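Local coordinates for hemolysin-related protein (Vibrio cholerae serotype O1, PDB 6MLT), which forms part of the secreted biofilm matrix, binds metal ions and probably contributes to adhesion through carbohydrate recognition, at residues Glu490-Val493 with Arg498-Ile501; Ile11-Lys16 with Gly511-Ser516; Leu371-Thr376 with Asn427-Leu432. One frame throughout, in Å; residues are numbered along the deposited sequence.

Contact 1: residues Glu490-Val493 with Arg498-Ile501; sequences EVLV and RMRI. With NA (sodium ion), chain H.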
loop_
_atom_site.group_PDB
_atom_site.type_symbol
_atom_site.label_atom_id
_atom_site.label_comp_id
_atom_site.label_asym_id
_atom_site.label_seq_id
_atom_site.Cartn_x
_atom_site.Cartn_y
_atom_site.Cartn_z
ATOM N N GLU A 490 9.397 -10.982 -0.939
ATOM C CA GLU A 490 9.713 -11.886 0.152
ATOM C C GLU A 490 9.248 -11.269 1.475
ATOM O O GLU A 490 8.915 -10.084 1.558
ATOM C CB GLU A 490 11.219 -12.181 0.184
ATOM C CG GLU A 490 11.709 -13.156 -0.895
ATOM C CD GLU A 490 11.778 -12.555 -2.301
ATOM O OE1 GLU A 490 12.448 -11.514 -2.483
ATOM O OE2 GLU A 490 11.163 -13.130 -3.231
ATOM N N VAL A 491 9.219 -12.099 2.518
ATOM C CA VAL A 491 8.795 -11.703 3.854
ATOM C C VAL A 491 10.017 -11.623 4.759
ATOM O O VAL A 491 10.863 -12.527 4.770
ATOM C CB VAL A 491 7.773 -12.696 4.443
ATOM C CG1 VAL A 491 7.205 -12.156 5.755
ATOM C CG2 VAL A 491 6.667 -12.988 3.443
ATOM N N LEU A 492 10.089 -10.548 5.540
ATOM C CA LEU A 492 11.150 -10.350 6.517
ATOM C C LEU A 492 10.553 -10.552 7.898
ATOM O O LEU A 492 9.582 -9.879 8.255
ATOM C CB LEU A 492 11.766 -8.956 6.401
ATOM C CG LEU A 492 12.491 -8.607 5.106
ATOM C CD1 LEU A 492 11.509 -8.302 3.983
ATOM C CD2 LEU A 492 13.398 -7.420 5.351
ATOM N N VAL A 493 11.129 -11.480 8.662
ATOM C CA VAL A 493 10.575 -11.908 9.937
ATOM C C VAL A 493 11.686 -11.931 10.979
ATOM O O VAL A 493 12.874 -11.991 10.660
ATOM C CB VAL A 493 9.899 -13.297 9.846
ATOM C CG1 VAL A 493 8.906 -13.336 8.696
ATOM C CG2 VAL A 493 10.938 -14.405 9.695
ATOM N N ARG A 498 16.785 -14.920 15.624
ATOM C CA ARG A 498 17.117 -14.888 14.208
ATOM C C ARG A 498 16.199 -13.930 13.471
ATOM O O ARG A 498 15.001 -13.867 13.753
ATOM C CB ARG A 498 16.977 -16.277 13.548
ATOM C CG ARG A 498 17.380 -17.452 14.410
ATOM C CD ARG A 498 16.780 -18.740 13.875
ATOM N NE ARG A 498 15.358 -18.860 14.202
ATOM C CZ ARG A 498 14.577 -19.850 13.783
ATOM N NH1 ARG A 498 15.075 -20.809 13.011
ATOM N NH2 ARG A 498 13.296 -19.886 14.133
ATOM N N MET A 499 16.773 -13.200 12.527
ATOM C CA MET A 499 16.024 -12.558 11.460
ATOM C C MET A 499 16.095 -13.470 10.243
ATOM O O MET A 499 17.143 -14.056 9.967
ATOM C CB MET A 499 16.600 -11.171 11.147
ATOM C CG MET A 499 15.911 -10.434 10.001
ATOM S SD MET A 499 16.530 -10.924 8.365
ATOM C CE MET A 499 15.299 -10.149 7.316
ATOM N N ARG A 500 14.970 -13.630 9.548
ATOM C CA ARG A 500 14.931 -14.514 8.394
ATOM C C ARG A 500 14.170 -13.874 7.245
ATOM O O ARG A 500 13.318 -13.001 7.439
ATOM C CB ARG A 500 14.302 -15.872 8.750
ATOM C CG ARG A 500 15.155 -16.698 9.713
ATOM C CD ARG A 500 14.504 -18.031 10.031
ATOM N NE ARG A 500 13.253 -17.863 10.759
ATOM C CZ ARG A 500 12.360 -18.829 10.953
ATOM N NH1 ARG A 500 12.575 -20.043 10.464
ATOM N NH2 ARG A 500 11.242 -18.579 11.631
ATOM N N ILE A 501 14.500 -14.326 6.041
ATOM C CA ILE A 501 13.804 -13.955 4.816
ATOM C C ILE A 501 13.065 -15.186 4.317
ATOM O O ILE A 501 13.669 -16.255 4.152
ATOM C CB ILE A 501 14.779 -13.429 3.752
ATOM C CG1 ILE A 501 15.566 -12.237 4.299
ATOM C CG2 ILE A 501 14.027 -13.052 2.462
ATOM C CD1 ILE A 501 16.758 -11.859 3.431
HETATM NA NA NA H . 11.181 -11.710 -5.036
#

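Contact 2: residues Ile11-Lys16 with Gly511-Ser516; sequences IQTKLK and GIIANS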
loop_
_atom_site.group_PDB
_atom_site.type_symbol
_atom_site.label_atom_id
_atom_site.label_comp_id
_atom_site.label_asym_id
_atom_site.label_seq_id
_atom_site.Cartn_x
_atom_site.Cartn_y
_atom_site.Cartn_z
ATOM N N ILE A 11 19.658 -15.990 -0.259
ATOM C CA ILE A 11 20.062 -14.590 -0.278
ATOM C C ILE A 11 21.282 -14.464 0.621
ATOM O O ILE A 11 21.199 -14.696 1.833
ATOM C CB ILE A 11 18.920 -13.673 0.172
ATOM C CG1 ILE A 11 17.770 -13.766 -0.835
ATOM C CG2 ILE A 11 19.396 -12.223 0.309
ATOM C CD1 ILE A 11 16.438 -13.328 -0.272
ATOM N N GLN A 12 22.415 -14.115 0.019
ATOM C CA GLN A 12 23.682 -13.972 0.727
ATOM C C GLN A 12 23.856 -12.529 1.184
ATOM O O GLN A 12 23.688 -11.598 0.391
ATOM C CB GLN A 12 24.848 -14.366 -0.180
ATOM C CG GLN A 12 24.721 -15.730 -0.832
ATOM C CD GLN A 12 25.447 -16.806 -0.060
ATOM O OE1 GLN A 12 24.954 -17.301 0.954
ATOM N NE2 GLN A 12 26.633 -17.174 -0.533
ATOM N N THR A 13 24.231 -12.352 2.449
ATOM C CA THR A 13 24.348 -11.031 3.047
ATOM C C THR A 13 25.711 -10.869 3.702
ATOM O O THR A 13 26.400 -11.847 4.018
ATOM C CB THR A 13 23.255 -10.791 4.099
ATOM O OG1 THR A 13 23.400 -11.740 5.167
ATOM C CG2 THR A 13 21.878 -10.935 3.482
ATOM N N LYS A 14 26.081 -9.606 3.912
ATOM C CA LYS A 14 27.275 -9.254 4.666
ATOM C C LYS A 14 26.983 -7.968 5.418
ATOM O O LYS A 14 26.159 -7.155 4.986
ATOM C CB LYS A 14 28.504 -9.083 3.763
ATOM C CG LYS A 14 28.459 -7.865 2.844
ATOM C CD LYS A 14 29.679 -7.810 1.933
ATOM C CE LYS A 14 29.654 -6.578 1.046
ATOM N NZ LYS A 14 30.771 -6.585 0.053
ATOM N N LEU A 15 27.668 -7.786 6.544
ATOM C CA LEU A 15 27.424 -6.622 7.381
ATOM C C LEU A 15 27.942 -5.367 6.693
ATOM O O LEU A 15 29.085 -5.323 6.225
ATOM C CB LEU A 15 28.097 -6.790 8.743
ATOM C CG LEU A 15 27.729 -5.728 9.785
ATOM C CD1 LEU A 15 26.334 -5.978 10.327
ATOM C CD2 LEU A 15 28.754 -5.704 10.922
ATOM N N LYS A 16 27.091 -4.346 6.628
ATOM C CA LYS A 16 27.492 -3.032 6.143
ATOM C C LYS A 16 28.060 -2.181 7.273
ATOM O O LYS A 16 29.174 -1.660 7.159
ATOM C CB LYS A 16 26.298 -2.332 5.493
ATOM C CG LYS A 16 26.603 -0.959 4.922
ATOM C CD LYS A 16 25.377 -0.410 4.205
ATOM C CE LYS A 16 25.633 0.942 3.574
ATOM N NZ LYS A 16 24.532 1.300 2.639
ATOM N N GLY A 511 17.095 -16.886 3.838
ATOM C CA GLY A 511 18.230 -16.254 4.481
ATOM C C GLY A 511 18.011 -16.238 5.972
ATOM O O GLY A 511 16.873 -16.180 6.445
ATOM N N ILE A 512 19.109 -16.320 6.717
ATOM C CA ILE A 512 19.088 -16.335 8.174
ATOM C C ILE A 512 20.212 -15.439 8.667
ATOM O O ILE A 512 21.359 -15.574 8.225
ATOM C CB ILE A 512 19.269 -17.755 8.747
ATOM C CG1 ILE A 512 18.217 -18.709 8.186
ATOM C CG2 ILE A 512 19.191 -17.723 10.278
ATOM C CD1 ILE A 512 18.474 -20.174 8.518
ATOM N N ILE A 513 19.892 -14.542 9.592
ATOM C CA ILE A 513 20.865 -13.647 10.209
ATOM C C ILE A 513 20.669 -13.721 11.713
ATOM O O ILE A 513 19.550 -13.520 12.199
ATOM C CB ILE A 513 20.695 -12.199 9.709
ATOM C CG1 ILE A 513 21.091 -12.100 8.235
ATOM C CG2 ILE A 513 21.509 -11.221 10.562
ATOM C CD1 ILE A 513 20.751 -10.767 7.586
ATOM N N ALA A 514 21.745 -14.005 12.447
ATOM C CA ALA A 514 21.672 -14.014 13.901
ATOM C C ALA A 514 21.378 -12.605 14.404
ATOM O O ALA A 514 22.130 -11.667 14.120
ATOM C CB ALA A 514 22.979 -14.536 14.494
ATOM N N ASN A 515 20.289 -12.463 15.155
ATOM C CA ASN A 515 19.831 -11.158 15.626
ATOM C C ASN A 515 18.803 -11.404 16.718
ATOM O O ASN A 515 17.756 -12.004 16.452
ATOM C CB ASN A 515 19.229 -10.351 14.473
ATOM C CG ASN A 515 18.998 -8.891 14.828
ATOM O OD1 ASN A 515 19.942 -8.111 14.937
ATOM N ND2 ASN A 515 17.734 -8.515 14.988
ATOM N N SER A 516 19.097 -10.963 17.941
ATOM C CA SER A 516 18.277 -11.314 19.092
ATOM C C SER A 516 17.363 -10.169 19.509
ATOM O O SER A 516 17.655 -8.990 19.283
ATOM C CB SER A 516 19.142 -11.725 20.285
ATOM O OG SER A 516 20.054 -10.704 20.660
#

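Contact 3: residues Leu371-Thr376 with Asn427-Leu432; sequences LEMSFT and NAVQFL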
loop_
_atom_site.group_PDB
_atom_site.type_symbol
_atom_site.label_atom_id
_atom_site.label_comp_id
_atom_site.label_asym_id
_atom_site.label_seq_id
_atom_site.Cartn_x
_atom_site.Cartn_y
_atom_site.Cartn_z
ATOM N N LEU A 371 -24.865 -0.351 -38.590
ATOM C CA LEU A 371 -26.168 0.263 -38.361
ATOM C C LEU A 371 -26.634 0.075 -36.927
ATOM O O LEU A 371 -27.249 0.981 -36.353
ATOM C CB LEU A 371 -27.202 -0.330 -39.325
ATOM C CG LEU A 371 -26.772 -0.361 -40.789
ATOM C CD1 LEU A 371 -27.807 -1.088 -41.634
ATOM C CD2 LEU A 371 -26.543 1.050 -41.329
ATOM N N GLU A 372 -26.343 -1.077 -36.332
ATOM C CA GLU A 372 -26.806 -1.356 -34.982
ATOM C C GLU A 372 -25.895 -2.379 -34.327
ATOM O O GLU A 372 -25.349 -3.268 -34.989
ATOM C CB GLU A 372 -28.256 -1.870 -34.975
ATOM C CG GLU A 372 -28.849 -2.010 -33.571
ATOM C CD GLU A 372 -30.059 -2.905 -33.524
ATOM O OE1 GLU A 372 -31.152 -2.455 -33.925
ATOM O OE2 GLU A 372 -29.911 -4.063 -33.082
ATOM N N MET A 373 -25.736 -2.237 -33.013
ATOM C CA MET A 373 -25.147 -3.274 -32.182
ATOM C C MET A 373 -26.074 -3.504 -31.003
ATOM O O MET A 373 -26.579 -2.546 -30.409
ATOM C CB MET A 373 -23.743 -2.888 -31.702
ATOM C CG MET A 373 -22.742 -2.722 -32.832
ATOM S SD MET A 373 -21.063 -2.525 -32.216
ATOM C CE MET A 373 -21.196 -0.991 -31.309
ATOM N N SER A 374 -26.327 -4.770 -30.690
ATOM C CA SER A 374 -27.163 -5.146 -29.556
ATOM C C SER A 374 -26.337 -6.018 -28.622
ATOM O O SER A 374 -25.941 -7.131 -28.991
ATOM C CB SER A 374 -28.423 -5.867 -30.027
ATOM O OG SER A 374 -29.264 -6.155 -28.937
ATOM N N PHE A 375 -26.068 -5.505 -27.423
ATOM C CA PHE A 375 -25.290 -6.217 -26.415
ATOM C C PHE A 375 -26.225 -7.022 -25.519
ATOM O O PHE A 375 -27.150 -6.463 -24.922
ATOM C CB PHE A 375 -24.483 -5.239 -25.560
ATOM C CG PHE A 375 -23.508 -4.401 -26.331
ATOM C CD1 PHE A 375 -23.892 -3.182 -26.872
ATOM C CD2 PHE A 375 -22.198 -4.812 -26.488
ATOM C CE1 PHE A 375 -22.975 -2.396 -27.577
ATOM C CE2 PHE A 375 -21.283 -4.031 -27.187
ATOM C CZ PHE A 375 -21.672 -2.827 -27.728
ATOM N N THR A 376 -25.977 -8.326 -25.415
ATOM C CA THR A 376 -26.649 -9.168 -24.432
ATOM C C THR A 376 -25.771 -9.240 -23.188
ATOM O O THR A 376 -24.593 -9.609 -23.274
ATOM C CB THR A 376 -26.917 -10.569 -24.984
ATOM O OG1 THR A 376 -27.785 -10.482 -26.116
ATOM C CG2 THR A 376 -27.580 -11.458 -23.925
ATOM N N ASN A 427 -17.806 2.221 -39.602
ATOM C CA ASN A 427 -18.029 1.419 -40.794
ATOM C C ASN A 427 -17.706 -0.057 -40.600
ATOM O O ASN A 427 -18.259 -0.894 -41.328
ATOM C CB ASN A 427 -17.214 1.981 -41.959
ATOM C CG ASN A 427 -17.603 3.417 -42.292
ATOM O OD1 ASN A 427 -16.894 4.366 -41.949
ATOM N ND2 ASN A 427 -18.749 3.581 -42.942
ATOM N N ALA A 428 -16.843 -0.399 -39.647
ATOM C CA ALA A 428 -16.601 -1.791 -39.299
ATOM C C ALA A 428 -16.186 -1.872 -37.840
ATOM O O ALA A 428 -15.644 -0.917 -37.273
ATOM C CB ALA A 428 -15.530 -2.431 -40.187
ATOM N N VAL A 429 -16.418 -3.043 -37.240
ATOM C CA VAL A 429 -16.040 -3.290 -35.855
ATOM C C VAL A 429 -15.505 -4.705 -35.702
ATOM O O VAL A 429 -15.808 -5.607 -36.487
ATOM C CB VAL A 429 -17.213 -3.081 -34.869
ATOM C CG1 VAL A 429 -17.649 -1.641 -34.861
ATOM C CG2 VAL A 429 -18.378 -3.998 -35.226
ATOM N N GLN A 430 -14.715 -4.884 -34.650
ATOM C CA GLN A 430 -14.149 -6.171 -34.284
ATOM C C GLN A 430 -13.973 -6.166 -32.775
ATOM O O GLN A 430 -13.529 -5.167 -32.208
ATOM C CB GLN A 430 -12.816 -6.415 -34.999
ATOM C CG GLN A 430 -12.090 -7.684 -34.594
ATOM C CD GLN A 430 -10.801 -7.868 -35.374
ATOM O OE1 GLN A 430 -10.032 -6.921 -35.555
ATOM N NE2 GLN A 430 -10.571 -9.079 -35.865
ATOM N N PHE A 431 -14.336 -7.269 -32.133
ATOM C CA PHE A 431 -14.347 -7.347 -30.679
ATOM C C PHE A 431 -13.099 -8.049 -30.169
ATOM O O PHE A 431 -12.681 -9.072 -30.717
ATOM C CB PHE A 431 -15.598 -8.073 -30.192
ATOM C CG PHE A 431 -16.863 -7.463 -30.696
ATOM C CD1 PHE A 431 -17.341 -6.286 -30.146
ATOM C CD2 PHE A 431 -17.555 -8.039 -31.743
ATOM C CE1 PHE A 431 -18.501 -5.703 -30.626
ATOM C CE2 PHE A 431 -18.719 -7.462 -32.228
ATOM C CZ PHE A 431 -19.189 -6.293 -31.665
ATOM N N LEU A 432 -12.520 -7.491 -29.108
ATOM C CA LEU A 432 -11.315 -8.006 -28.472
ATOM C C LEU A 432 -11.673 -8.555 -27.097
ATOM O O LEU A 432 -12.333 -7.871 -26.304
ATOM C CB LEU A 432 -10.267 -6.902 -28.339
ATOM C CG LEU A 432 -10.029 -6.063 -29.596
ATOM C CD1 LEU A 432 -9.121 -4.881 -29.302
ATOM C CD2 LEU A 432 -9.447 -6.929 -30.702
#

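Contact 1: residues Glu490-Val493 with Arg498-Ile501
Val-493 and Arg-500 face each other as the hydrogen-bonded pair of an antiparallel hairpin, the two inner strands of a four-stranded blade in the beta-propeller. Both bonds of the pair are nearly straight, 165° at the hydrogen: Val-493 N to Arg-500 O and Arg-500 N to Val-493 O, each 2.9 Å. Along the strand, Glu-490 runs from the hairpin to a sodium ion. Its CB lies 3.7 Å from Ile-501 CG2, and its CG still brushes that methyl. The chain then bends at chi2 (74°), which turns the carboxylate away from the strand 498-501 to the metal, bound unevenly by OE2 at 2.3 Å and OE1 at 2.9 Å. Asp-482, Thr-484, Asp-486 and Ile-488 complete the site. Leu-492 and Ile-501 form the neighbouring non-hydrogen-bonded pair; on their face of the sheet, Met-499 brings its CE to Leu-492 CB at 3.8 Å, next to Leu-537 of the adjoining blade. On the other face the guanidinium of Arg-500, tied to Asn-468 and the Ala-467 carbonyl, has Arg-498 NH2 over its centre. Arg-498 NH2 is salt-bridged to Asp-495, which may ease this pairing of like charges. Nearer the backbone, Val-493 CG2 approaches Arg-500 CB to 3.8 Å.

Contact 2: residues Ile11-Lys16 with Gly511-Ser516
Thr-13 meets Ile-513 where two blades of the beta-propeller adjoin. Strand 13-19, from the N-terminus, is an outer strand of a sheet otherwise built from 525-559 near the C-terminus, the Velcro-like closure of a propeller ring, and it passes beside the outer strand 509-514 of the preceding blade. The side chains cross at an angle: Thr-13 OG1 sits 3.7 Å from Ile-513 CD1 and 3.9 Å from CG1. This is van der Waals contact of a hydroxyl oxygen with an aliphatic branch, and no hydrogen bond joins the segments. Thr-13 OG1 lies between its own backbone N and carbonyl carbon (chi1 62°), which turns the oxygen to the CG1-CD1 arm of Ile-513. The only other close approach is Ile-11 O to Gly-511 CA, 4.3 Å. The chains spread from there: CA atoms are 5.4 Å apart at Ile-11 and Gly-511, but 8.4 Å apart at Thr-13 and Ile-513. In the next shell, Tyr-557, Leu-537 and Met-539 of the closing blade pack on Ile-513, while Trp-566 touches both Ile-11 and Thr-13. A backbone hydrogen bond between Ile-11 and Met-510 pins the narrow end. There the Ile-11 side chain also packs on the preceding blade, its CD1 3.7 Å from Ile-501 CG2.

Contact 3: residues Leu371-Thr376 with Asn427-Leu432
Met-373 reaches Phe-431 and Val-429 because its chain leaves the strand with CG beside the backbone N (chi1 -63°) and then runs on extended from CA to SD (chi2 -171°). That shape carries the sulfur across the interior of the beta-prism, whose sheets pack around a shared core. Strand 370-377 belongs to one sheet and strand 428-435 to another. The strands are too far apart to bond through their backbones, the nearest CA atoms, those of Met-373 and Val-429, being 9.8 Å apart; side chains alone span the gap. The sulfur is the meeting point: Met-373 SD lies 4.2 Å from Phe-431 CZ and 4.3 Å from Val-429 CG2. The sulfur meets the rim of the phenyl ring, 5.4 Å from the Phe-431 centroid on a line tilted 76° from the ring normal, which makes this an edge-on Met-aromatic contact. Beyond the sulfur the chain turns, bringing the Met-373 methyl CE to 4.1 Å from CZ of Phe-375 on its own strand. Ile-355 touches both phenylalanines and Met-410 packs on Val-429 and Phe-431, so side chains from neighbouring strands of both sheets pack on the group. The contact is therefore dispersive and apolar, with a likely small electrostatic gain where the electron-rich sulfur meets the slightly positive C-H rim of the ring, and none of the three side chains buries a group that requires a hydrogen bond.

Overall arrangement
Contacts 1 and 2 share one blade, their centres 10 Å apart. Strand 498-502 pairs with 490-494 through contact 1; on its other flank Met-499 N to Ile-513 O (2.8 Å) and Ile-501 N to Gly-511 O (3.0 Å), probable hydrogen bonds, join it to 509-514. Contact 1 builds the blade and supplies a sodium ligand, while contact 2 joins its outer edge to the blade that closes the ring; the Ile-11 side chain is about 7 Å from the sodium ion that Glu-490 binds. Contact 3 belongs to the separate beta-prism, across the chain's centre: its centre lies about 53 Å from that of contact 1 and 60 Å from contact 2's, touching neither.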